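Local coordinates for protein endoglucanase FnCel5A (Fervidobacterium nodosum, PDB 3NCO) that probably hydrolyses the beta-1,4-glucosidic bonds of cellulose, acting as an endoglucanase of glycosyl hydrolase family 5, at residues K48-R53 / N94-I99; K136-I141 / I173-V178; S201-E206 / L258-A263; S271-T276 / I310-T315. All blocks are in the same frame, centred on the assembly; numbering follows the deposited sequence.

Contact 1: K48-R53 / N94-I99; sequences KIIKER and NDLVVI
K51 runs its side chain over the N94-D95-L96 turn and ends it with the one hydrogen bond that joins the two segments, NZ donating to the backbone O of D95 at 2.9 Å. The ammonium nitrogen arrives from above the carbonyl plane, 36° out of it. A bend at the second torsion (chi2 67°) lays the methylenes past a second carbonyl, with K51 CG 3.1 Å from N94 O. Farther along the chain, K51 CD rests 3.9 Å from L96 CD2, and the same methyl meets I50 CG2 at 4.1 Å, the isoleucine and leucine side chains crossing at about a right angle. At the start of the turn, N94 OD1 approaches the helix next to K48 CA, 3.3 Å away, and also lies beside K48 CB.

Behind this first shell stands the end of helix 78-93. It closes in a Schellman motif whose C-prime residue is D95, with positive phi, and N94 ND2 bonds back to V90 O. The turn then leads into strand 97-101 of the barrel, while I50 also packs on M26, F55 and F295. The contact thus ties helix 44-53 to the turn entering the third strand. A lysine ammonium close to the C-terminal end of a helix, at the carbonyls of the turn just past it, probably interacts favourably with the helix dipole, and its methylenes shield those carbonyls on one side.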
# COMPACT_ATOMS: atom_id res chain seq x y z
N LYS A 48 14.34 -8.63 -9.04
CA LYS A 48 14.93 -8.53 -10.36
C LYS A 48 13.83 -8.71 -11.41
O LYS A 48 13.79 -7.99 -12.38
CB LYS A 48 16.04 -9.59 -10.54
CG LYS A 48 16.62 -9.66 -11.95
CD LYS A 48 17.66 -10.76 -12.05
CE LYS A 48 18.10 -10.93 -13.53
NZ LYS A 48 19.17 -11.94 -13.77
N ILE A 49 12.91 -9.65 -11.15
CA ILE A 49 11.75 -9.90 -12.05
C ILE A 49 10.83 -8.69 -12.16
O ILE A 49 10.42 -8.27 -13.24
CB ILE A 49 11.03 -11.16 -11.54
CG1 ILE A 49 11.91 -12.38 -11.82
CG2 ILE A 49 9.66 -11.36 -12.17
CD1 ILE A 49 11.55 -13.62 -11.03
N ILE A 50 10.48 -8.15 -11.01
CA ILE A 50 9.66 -6.95 -10.99
C ILE A 50 10.29 -5.78 -11.74
O ILE A 50 9.63 -5.08 -12.52
CB ILE A 50 9.34 -6.58 -9.49
CG1 ILE A 50 8.42 -7.66 -8.87
CG2 ILE A 50 8.67 -5.15 -9.37
CD1 ILE A 50 8.23 -7.52 -7.35
N LYS A 51 11.57 -5.54 -11.49
CA LYS A 51 12.24 -4.40 -12.13
C LYS A 51 12.31 -4.65 -13.63
O LYS A 51 11.98 -3.75 -14.40
CB LYS A 51 13.64 -4.18 -11.56
CG LYS A 51 14.45 -2.99 -12.24
CD LYS A 51 13.82 -1.64 -11.92
CE LYS A 51 14.60 -0.46 -12.56
NZ LYS A 51 14.06 0.83 -12.03
N GLU A 52 12.71 -5.88 -14.03
CA GLU A 52 12.84 -6.18 -15.48
C GLU A 52 11.54 -5.93 -16.22
O GLU A 52 11.54 -5.52 -17.42
CB GLU A 52 13.26 -7.64 -15.78
CG GLU A 52 14.52 -8.09 -15.13
CD GLU A 52 14.86 -9.58 -15.37
OE1 GLU A 52 15.89 -9.81 -16.06
OE2 GLU A 52 14.14 -10.52 -14.85
N ARG A 53 10.42 -6.23 -15.57
CA ARG A 53 9.12 -6.06 -16.23
C ARG A 53 8.77 -4.59 -16.44
O ARG A 53 7.98 -4.26 -17.35
CB ARG A 53 8.01 -6.81 -15.48
CG ARG A 53 6.63 -6.73 -16.13
CD ARG A 53 6.64 -7.33 -17.57
NE ARG A 53 5.32 -7.27 -18.22
CZ ARG A 53 4.86 -6.18 -18.85
NH1 ARG A 53 5.61 -5.08 -18.92
NH2 ARG A 53 3.64 -6.19 -19.40
N ASN A 94 18.04 -3.69 -6.84
CA ASN A 94 17.44 -3.83 -8.17
C ASN A 94 16.76 -2.52 -8.59
O ASN A 94 15.89 -2.51 -9.48
CB ASN A 94 16.41 -4.97 -8.14
CG ASN A 94 17.07 -6.31 -8.20
OD1 ASN A 94 17.47 -6.76 -9.27
ND2 ASN A 94 17.23 -6.94 -7.03
N ASP A 95 17.19 -1.41 -7.98
CA ASP A 95 16.79 -0.06 -8.43
C ASP A 95 15.27 0.15 -8.39
O ASP A 95 14.69 0.85 -9.25
CB ASP A 95 17.34 0.23 -9.82
CG ASP A 95 18.85 0.38 -9.82
OD1 ASP A 95 19.45 0.67 -8.76
OD2 ASP A 95 19.45 0.23 -10.91
N LEU A 96 14.63 -0.41 -7.37
CA LEU A 96 13.20 -0.12 -7.12
C LEU A 96 13.10 0.88 -6.00
O LEU A 96 13.91 0.82 -5.07
CB LEU A 96 12.48 -1.41 -6.69
CG LEU A 96 12.40 -2.46 -7.81
CD1 LEU A 96 12.01 -3.87 -7.23
CD2 LEU A 96 11.39 -2.07 -8.89
N VAL A 97 12.08 1.77 -6.05
CA VAL A 97 11.72 2.56 -4.88
C VAL A 97 10.98 1.56 -3.98
O VAL A 97 10.28 0.66 -4.50
CB VAL A 97 10.83 3.74 -5.30
CG1 VAL A 97 10.09 4.36 -4.12
CG2 VAL A 97 11.75 4.81 -5.92
N VAL A 98 11.17 1.69 -2.66
CA VAL A 98 10.62 0.67 -1.77
C VAL A 98 9.79 1.38 -0.71
O VAL A 98 10.29 2.37 -0.12
CB VAL A 98 11.75 -0.14 -1.09
CG1 VAL A 98 11.14 -1.19 -0.18
CG2 VAL A 98 12.68 -0.73 -2.18
N ILE A 99 8.56 0.87 -0.48
CA ILE A 99 7.68 1.42 0.56
C ILE A 99 7.54 0.29 1.58
O ILE A 99 7.13 -0.81 1.22
CB ILE A 99 6.30 1.79 -0.03
CG1 ILE A 99 6.33 2.99 -1.01
CG2 ILE A 99 5.34 2.19 1.10
CD1 ILE A 99 5.17 3.03 -1.96

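Contact 2: K136-I141 / I173-V178; sequences KLFFEI and IVIIDV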
# COMPACT_ATOMS: atom_id res chain seq x y z
N LYS A 136 15.23 6.58 -1.45
CA LYS A 136 14.36 5.77 -2.31
C LYS A 136 13.62 4.72 -1.47
O LYS A 136 12.84 3.97 -2.01
CB LYS A 136 15.17 5.08 -3.41
CG LYS A 136 15.58 6.07 -4.50
CD LYS A 136 16.79 5.56 -5.25
CE LYS A 136 17.27 6.66 -6.23
NZ LYS A 136 18.57 6.28 -6.82
N LEU A 137 13.94 4.65 -0.17
CA LEU A 137 13.10 3.94 0.81
C LEU A 137 12.13 4.94 1.48
O LEU A 137 12.59 5.89 2.13
CB LEU A 137 13.94 3.30 1.92
CG LEU A 137 13.16 2.61 3.05
CD1 LEU A 137 12.39 1.35 2.55
CD2 LEU A 137 14.12 2.27 4.20
N PHE A 138 10.84 4.62 1.38
CA PHE A 138 9.75 5.42 2.01
C PHE A 138 9.12 4.64 3.16
O PHE A 138 9.05 3.40 3.08
CB PHE A 138 8.62 5.68 1.00
CG PHE A 138 9.01 6.51 -0.19
CD1 PHE A 138 10.26 7.07 -0.32
CD2 PHE A 138 8.06 6.79 -1.17
CE1 PHE A 138 10.61 7.80 -1.49
CE2 PHE A 138 8.38 7.54 -2.31
CZ PHE A 138 9.67 8.03 -2.48
N PHE A 139 8.65 5.34 4.21
CA PHE A 139 7.92 4.66 5.29
C PHE A 139 6.42 4.86 5.11
O PHE A 139 6.01 5.84 4.48
CB PHE A 139 8.27 5.28 6.64
CG PHE A 139 9.71 5.07 7.05
CD1 PHE A 139 10.45 4.08 6.41
CD2 PHE A 139 10.29 5.82 8.11
CE1 PHE A 139 11.76 3.84 6.74
CE2 PHE A 139 11.63 5.58 8.50
CZ PHE A 139 12.37 4.57 7.83
N GLU A 140 5.60 3.96 5.66
CA GLU A 140 4.16 4.09 5.57
C GLU A 140 3.56 3.66 6.91
O GLU A 140 3.55 2.47 7.19
CB GLU A 140 3.64 3.19 4.45
CG GLU A 140 2.09 3.28 4.36
CD GLU A 140 1.45 2.43 3.28
OE1 GLU A 140 2.19 1.67 2.62
OE2 GLU A 140 0.23 2.49 3.11
N ILE A 141 3.14 4.62 7.73
CA ILE A 141 2.84 4.36 9.14
C ILE A 141 1.93 3.17 9.41
O ILE A 141 2.27 2.29 10.21
CB ILE A 141 2.23 5.60 9.80
CG1 ILE A 141 3.36 6.64 9.87
CG2 ILE A 141 1.82 5.30 11.28
CD1 ILE A 141 2.85 8.06 10.25
N ILE A 173 10.31 10.41 3.11
CA ILE A 173 8.88 10.37 2.80
C ILE A 173 8.12 9.44 3.76
O ILE A 173 8.52 8.28 3.95
CB ILE A 173 8.66 9.95 1.37
CG1 ILE A 173 9.15 11.05 0.41
CG2 ILE A 173 7.16 9.63 1.15
CD1 ILE A 173 8.32 12.30 0.39
N VAL A 174 7.02 9.92 4.34
CA VAL A 174 6.16 9.06 5.14
C VAL A 174 4.77 9.11 4.51
O VAL A 174 4.22 10.22 4.26
CB VAL A 174 6.11 9.55 6.61
CG1 VAL A 174 4.99 8.80 7.46
CG2 VAL A 174 7.52 9.44 7.20
N ILE A 175 4.20 7.93 4.25
CA ILE A 175 2.89 7.84 3.58
C ILE A 175 1.83 7.65 4.64
O ILE A 175 1.95 6.77 5.50
CB ILE A 175 2.87 6.63 2.61
CG1 ILE A 175 3.76 6.97 1.41
CG2 ILE A 175 1.45 6.30 2.09
CD1 ILE A 175 4.31 5.74 0.75
N ILE A 176 0.80 8.50 4.55
CA ILE A 176 -0.33 8.51 5.48
C ILE A 176 -1.60 7.96 4.81
O ILE A 176 -2.08 8.51 3.81
CB ILE A 176 -0.65 9.99 5.95
CG1 ILE A 176 0.62 10.67 6.43
CG2 ILE A 176 -1.76 10.03 6.98
CD1 ILE A 176 1.41 9.89 7.49
N ASP A 177 -2.11 6.85 5.33
CA ASP A 177 -3.33 6.23 4.78
C ASP A 177 -4.60 6.96 5.18
O ASP A 177 -4.75 7.40 6.28
CB ASP A 177 -3.48 4.77 5.26
CG ASP A 177 -2.46 3.81 4.50
OD1 ASP A 177 -1.28 4.20 4.34
OD2 ASP A 177 -2.84 2.65 4.15
N VAL A 178 -5.49 7.02 4.23
CA VAL A 178 -6.89 7.42 4.46
C VAL A 178 -7.52 6.40 5.41
O VAL A 178 -7.22 5.18 5.29
CB VAL A 178 -7.56 7.45 3.07
CG1 VAL A 178 -9.05 7.64 3.26
CG2 VAL A 178 -6.94 8.63 2.31
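F139 O is gripped twice from the neighbouring strand: I175 N donates a hydrogen bond of 2.8 Å, and V174 CA adds a CA-H...O contact at 3.3 Å. One step back, F139 N returns a bond of 3.0 Å to I173 O; one step on, I141 N reaches I175 O only weakly. This is the ladder of two parallel strands, 137-140 and 174-177, whose short axes lie 30° apart. With helix 151-168 between them they form a beta-alpha-beta unit of the barrel.

The side chains divide between the two faces of the sheet. On the face of F139 and V174, the I141 methyl CD1 touches V174 CG1 at 3.6 Å and equally the CD1 of I176, while helix 112-130 covers the phenylalanine, W123 among its residues. At the start of the strands, I173 sits over one face of the F138 ring, its CB 3.7 Å from F138 CD1, its CG1 branch over the CD1-CE1 side and CG2 over the CD2 side of that same face, while I175 CD1 lies at the edge.

On the face of E140 and I175, the glutamate runs fully extended (chi1 178°) past I175 CG2 to D177, bringing E140 OE2 to 2.6 Å from D177 OD1. R59 makes a salt bridge to E140 OE1, and E144 N donates to D177 OD2. So short an approach of two carboxylate oxygens suggests that the pair probably shares a proton, with R59 and the E144 N-H offsetting whatever negative charge remains.

Contact 3: S201-E206 / L258-A263; sequences SFHYYE and LGEFGA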
# COMPACT_ATOMS: atom_id res chain seq x y z
N SER A 201 -2.31 8.30 0.95
CA SER A 201 -2.67 7.14 0.12
C SER A 201 -4.09 6.63 0.34
O SER A 201 -4.53 6.53 1.47
CB SER A 201 -1.67 6.03 0.41
OG SER A 201 -1.99 4.89 -0.34
N PHE A 202 -4.76 6.26 -0.76
CA PHE A 202 -6.07 5.55 -0.64
C PHE A 202 -5.98 4.26 -1.41
O PHE A 202 -5.00 4.08 -2.14
CB PHE A 202 -7.28 6.39 -1.12
CG PHE A 202 -7.40 6.55 -2.63
CD1 PHE A 202 -8.46 5.97 -3.33
CD2 PHE A 202 -6.46 7.33 -3.35
CE1 PHE A 202 -8.58 6.15 -4.75
CE2 PHE A 202 -6.57 7.49 -4.74
CZ PHE A 202 -7.61 6.91 -5.42
N HIS A 203 -6.90 3.35 -1.15
CA HIS A 203 -6.96 2.10 -1.87
C HIS A 203 -8.25 2.04 -2.64
O HIS A 203 -9.26 2.60 -2.19
CB HIS A 203 -6.94 0.96 -0.89
CG HIS A 203 -5.66 0.89 -0.12
ND1 HIS A 203 -5.47 0.00 0.90
CD2 HIS A 203 -4.52 1.61 -0.24
CE1 HIS A 203 -4.24 0.16 1.38
NE2 HIS A 203 -3.65 1.13 0.70
N TYR A 204 -8.23 1.39 -3.80
CA TYR A 204 -9.38 1.40 -4.67
C TYR A 204 -9.78 0.00 -5.11
O TYR A 204 -9.03 -0.68 -5.81
CB TYR A 204 -9.19 2.28 -5.92
CG TYR A 204 -10.53 2.62 -6.57
CD1 TYR A 204 -11.40 3.52 -5.96
CD2 TYR A 204 -10.90 2.05 -7.80
CE1 TYR A 204 -12.64 3.80 -6.57
CE2 TYR A 204 -12.10 2.32 -8.40
CZ TYR A 204 -12.96 3.19 -7.79
OH TYR A 204 -14.14 3.51 -8.38
N TYR A 205 -11.00 -0.37 -4.71
CA TYR A 205 -11.58 -1.67 -5.06
C TYR A 205 -13.07 -1.59 -5.45
O TYR A 205 -13.79 -2.59 -5.40
CB TYR A 205 -11.47 -2.57 -3.84
CG TYR A 205 -10.04 -2.98 -3.54
CD1 TYR A 205 -9.39 -3.92 -4.32
CD2 TYR A 205 -9.34 -2.45 -2.40
CE1 TYR A 205 -8.12 -4.35 -4.03
CE2 TYR A 205 -8.05 -2.88 -2.11
CZ TYR A 205 -7.44 -3.83 -2.91
OH TYR A 205 -6.18 -4.30 -2.63
N GLU A 206 -13.52 -0.41 -5.89
CA GLU A 206 -14.90 -0.28 -6.38
C GLU A 206 -15.01 -0.69 -7.82
O GLU A 206 -14.09 -0.41 -8.61
CB GLU A 206 -15.37 1.16 -6.23
CG GLU A 206 -15.21 1.62 -4.76
CD GLU A 206 -15.88 0.64 -3.81
OE1 GLU A 206 -17.01 0.18 -4.08
OE2 GLU A 206 -15.28 0.27 -2.79
N LEU A 258 -2.09 5.84 -5.03
CA LEU A 258 -3.11 4.81 -4.98
C LEU A 258 -2.37 3.51 -4.61
O LEU A 258 -1.78 2.85 -5.49
CB LEU A 258 -3.71 4.70 -6.42
CG LEU A 258 -4.61 3.47 -6.71
CD1 LEU A 258 -5.76 3.47 -5.71
CD2 LEU A 258 -5.16 3.44 -8.16
N GLY A 259 -2.38 3.18 -3.30
CA GLY A 259 -1.46 2.16 -2.79
C GLY A 259 -1.86 0.74 -3.05
O GLY A 259 -1.02 -0.15 -3.01
N GLU A 260 -3.17 0.52 -3.25
CA GLU A 260 -3.59 -0.79 -3.70
C GLU A 260 -4.71 -0.61 -4.66
O GLU A 260 -5.58 0.24 -4.49
CB GLU A 260 -4.11 -1.66 -2.56
CG GLU A 260 -3.14 -1.91 -1.48
CD GLU A 260 -3.71 -2.77 -0.36
OE1 GLU A 260 -4.83 -3.34 -0.51
OE2 GLU A 260 -3.10 -2.80 0.79
N PHE A 261 -4.72 -1.46 -5.67
CA PHE A 261 -5.87 -1.63 -6.55
C PHE A 261 -5.81 -2.98 -7.25
O PHE A 261 -4.74 -3.42 -7.65
CB PHE A 261 -6.04 -0.46 -7.57
CG PHE A 261 -5.10 -0.50 -8.77
CD1 PHE A 261 -3.79 -0.11 -8.63
CD2 PHE A 261 -5.60 -0.84 -10.03
CE1 PHE A 261 -2.90 -0.10 -9.76
CE2 PHE A 261 -4.78 -0.85 -11.12
CZ PHE A 261 -3.44 -0.48 -11.02
N GLY A 262 -6.95 -3.68 -7.34
CA GLY A 262 -6.89 -4.98 -8.05
C GLY A 262 -8.22 -5.71 -8.01
O GLY A 262 -9.05 -5.41 -7.17
N ALA A 263 -8.40 -6.68 -8.92
CA ALA A 263 -9.61 -7.49 -8.96
C ALA A 263 -9.24 -8.96 -8.74
O ALA A 263 -8.34 -9.48 -9.40
CB ALA A 263 -10.34 -7.32 -10.29
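The H203 imidazole, on the sixth strand of a (beta/alpha)8 barrel, carries on one face the side chain of E260 from the seventh: E260 CG stands over the ring centre, 3.7 Å from its centroid, and the carboxylate continues across it, stacked with the planes 22° apart. The neighbouring Y205 ring meets the same glutamate differently. Here the carboxylate is turned 78° from the ring and approaches its edge, with E260 OE1 in the ring plane; G262 O lies in that plane too, 3.2 Å from Y205 CD1. A third ring, F202, has L258 CD1 over one face, offset toward the rim, while F242 meets it edge-to-face.

In family 5 enzymes the end of the seventh strand carries one of two catalytic glutamates, and the position of E260 is consistent with that place. E260 holds its CG beside its backbone N (chi1 -60°) and runs extended from there, which lays the chain across H203 and sets OE1 where Y205 OH donates a 2.7 Å hydrogen bond, on the anti side of the carboxylate. R59 makes a salt bridge to OE2. H203 also bonds E144 through ND1 and so links the two acids; E144, just after the fourth strand, is consistent with the family's other catalytic glutamate.

Beneath them the backbones are pinned by G259 N to F202 O and by Y204 N to E260 O, each 3.0 Å. On the helix-facing side L258 CD1 reaches Y204 CB at 3.6 Å. Y204 O, buried and without a conventional partner, is met by F261 CA at 3.4 Å.

Contact 4: S271-T276 / I310-T315; sequences SRVKWT and IEPLTT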
# COMPACT_ATOMS: atom_id res chain seq x y z
N SER A 271 -13.07 -8.84 -17.86
CA SER A 271 -13.44 -7.80 -16.88
C SER A 271 -12.27 -7.29 -16.04
O SER A 271 -12.10 -6.08 -15.88
CB SER A 271 -14.60 -8.22 -15.96
OG SER A 271 -15.78 -8.47 -16.70
N ARG A 272 -11.44 -8.19 -15.53
CA ARG A 272 -10.30 -7.80 -14.71
C ARG A 272 -9.35 -6.90 -15.49
O ARG A 272 -8.85 -5.86 -14.98
CB ARG A 272 -9.55 -9.05 -14.26
CG ARG A 272 -10.30 -9.81 -13.20
CD ARG A 272 -9.59 -11.07 -12.82
NE ARG A 272 -8.48 -10.77 -11.93
CZ ARG A 272 -7.37 -11.52 -11.82
NH1 ARG A 272 -7.23 -12.63 -12.53
NH2 ARG A 272 -6.41 -11.15 -10.94
N VAL A 273 -9.14 -7.29 -16.76
CA VAL A 273 -8.20 -6.60 -17.63
C VAL A 273 -8.70 -5.17 -17.92
O VAL A 273 -7.90 -4.20 -17.82
CB VAL A 273 -8.01 -7.42 -18.94
CG1 VAL A 273 -7.43 -6.53 -20.05
CG2 VAL A 273 -7.13 -8.62 -18.67
N LYS A 274 -9.99 -5.07 -18.27
CA LYS A 274 -10.61 -3.75 -18.53
C LYS A 274 -10.65 -2.85 -17.28
O LYS A 274 -10.35 -1.64 -17.36
CB LYS A 274 -12.02 -3.92 -19.07
CG LYS A 274 -12.05 -4.40 -20.51
CD LYS A 274 -13.50 -4.43 -21.03
CE LYS A 274 -13.63 -5.20 -22.34
NZ LYS A 274 -12.59 -4.79 -23.33
N TRP A 275 -11.07 -3.41 -16.14
CA TRP A 275 -11.15 -2.63 -14.88
C TRP A 275 -9.76 -2.14 -14.49
O TRP A 275 -9.58 -0.96 -14.17
CB TRP A 275 -11.78 -3.49 -13.77
CG TRP A 275 -11.99 -2.76 -12.46
CD1 TRP A 275 -13.13 -2.08 -12.06
CD2 TRP A 275 -11.06 -2.65 -11.37
NE1 TRP A 275 -12.94 -1.55 -10.80
CE2 TRP A 275 -11.68 -1.88 -10.37
CE3 TRP A 275 -9.75 -3.12 -11.16
CZ2 TRP A 275 -11.04 -1.55 -9.17
CZ3 TRP A 275 -9.10 -2.80 -9.95
CH2 TRP A 275 -9.76 -2.02 -8.99
N THR A 276 -8.77 -3.04 -14.56
CA THR A 276 -7.42 -2.67 -14.11
C THR A 276 -6.84 -1.55 -14.95
O THR A 276 -6.24 -0.59 -14.44
CB THR A 276 -6.51 -3.92 -14.07
OG1 THR A 276 -7.14 -4.91 -13.25
CG2 THR A 276 -5.12 -3.58 -13.50
N ILE A 310 1.11 -12.86 -16.20
CA ILE A 310 -0.21 -13.04 -16.78
C ILE A 310 -0.46 -11.82 -17.64
O ILE A 310 -0.35 -10.68 -17.18
CB ILE A 310 -1.29 -13.17 -15.67
CG1 ILE A 310 -0.98 -14.41 -14.81
CG2 ILE A 310 -2.72 -13.27 -16.27
CD1 ILE A 310 -1.61 -14.34 -13.42
N GLU A 311 -0.75 -12.07 -18.91
CA GLU A 311 -0.96 -11.00 -19.88
C GLU A 311 -2.31 -11.21 -20.57
O GLU A 311 -2.70 -12.35 -20.83
CB GLU A 311 0.14 -11.03 -20.96
CG GLU A 311 1.52 -10.62 -20.48
CD GLU A 311 1.64 -9.15 -20.06
OE1 GLU A 311 0.67 -8.39 -20.23
OE2 GLU A 311 2.72 -8.77 -19.55
N PRO A 312 -2.98 -10.11 -20.93
CA PRO A 312 -2.57 -8.70 -20.76
C PRO A 312 -2.88 -8.04 -19.41
O PRO A 312 -2.74 -6.81 -19.29
CB PRO A 312 -3.35 -7.99 -21.88
CG PRO A 312 -4.62 -8.78 -21.99
CD PRO A 312 -4.25 -10.22 -21.67
N LEU A 313 -3.28 -8.83 -18.40
CA LEU A 313 -3.54 -8.23 -17.09
C LEU A 313 -2.36 -7.39 -16.61
O LEU A 313 -2.57 -6.30 -16.06
CB LEU A 313 -3.88 -9.28 -16.02
CG LEU A 313 -4.33 -8.70 -14.66
CD1 LEU A 313 -5.61 -7.89 -14.83
CD2 LEU A 313 -4.56 -9.88 -13.70
N THR A 314 -1.13 -7.91 -16.77
CA THR A 314 0.05 -7.18 -16.27
C THR A 314 0.20 -5.86 -16.99
O THR A 314 0.47 -4.83 -16.37
CB THR A 314 1.34 -8.05 -16.34
OG1 THR A 314 1.16 -9.20 -15.50
CG2 THR A 314 2.58 -7.26 -15.90
N THR A 315 0.02 -5.91 -18.30
CA THR A 315 0.05 -4.67 -19.10
C THR A 315 -1.05 -3.69 -18.66
O THR A 315 -0.84 -2.47 -18.62
CB THR A 315 -0.01 -5.00 -20.61
OG1 THR A 315 1.11 -5.85 -20.92
CG2 THR A 315 0.06 -3.73 -21.45
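L313 reaches into helix 269-285 step by step. Its CB lies 4.2 Å from V273 CG2, and from CG the two methyls part toward different partners. CD1 enters the groove between R272 and T276, 3.7 Å from T276 OG1 and 3.8 Å from R272 O. CD2 lies over one face of the R272 guanidinium, toward its rim, with NH2 of that arginine 3.6 Å away. CG stands anti to the backbone N (chi1 -173°), which carries both methyls across to helix 269-285.

The hydroxyl beside CD1 is already engaged: T276 OG1 donates to R272 O at 2.6 Å, while T276 N bonds the same oxygen from the opposite face of its plane. The guanidinium is steadied from further in, since R272 NE donates to A263 O, just beyond the seventh strand. The contact joins the helix that follows that strand of the (beta/alpha)8 barrel to the C-terminal helix 313-318, and Y292 of the eighth strand touches R272, T276 and L313 alike.

At the outer side V273 packs against the residues that begin the short helix. Its CG2 lies 3.9 Å from L313 N, and its CG1 meets P312 CG at 4.1 Å, the two side chains at about a right angle. P312 follows a cis peptide bond and occupies the N-cap position. Just before it, E311 OE1 accepts from both T315 OG1, at 2.7 Å, and T315 N, which approach from opposite faces of the carboxylate; E311 OE2 pairs with R53.

The four contacts come in series along the chain and follow part of the way round the eight-stranded parallel barrel. Contacts 1 and 2 meet through strands 97-101 and 137-140, their centres about 18 Å apart; contacts 2 and 3 meet likewise through 174-177 and 198-204, at about 16 Å. Contact 4 lies outside the sheet, about 15 Å from contact 3 between centres, where strand 256-261 is followed by helix 269-285. The R53-E311 salt bridge brings the C-terminal segment back to contact 1. Contacts 2 and 4, about 27 Å apart between centres, do not touch. Contacts 2 and 3 form barrel wall, contact 1 fixes a helix to the turn entering a strand, and contact 4 joins two outer helices.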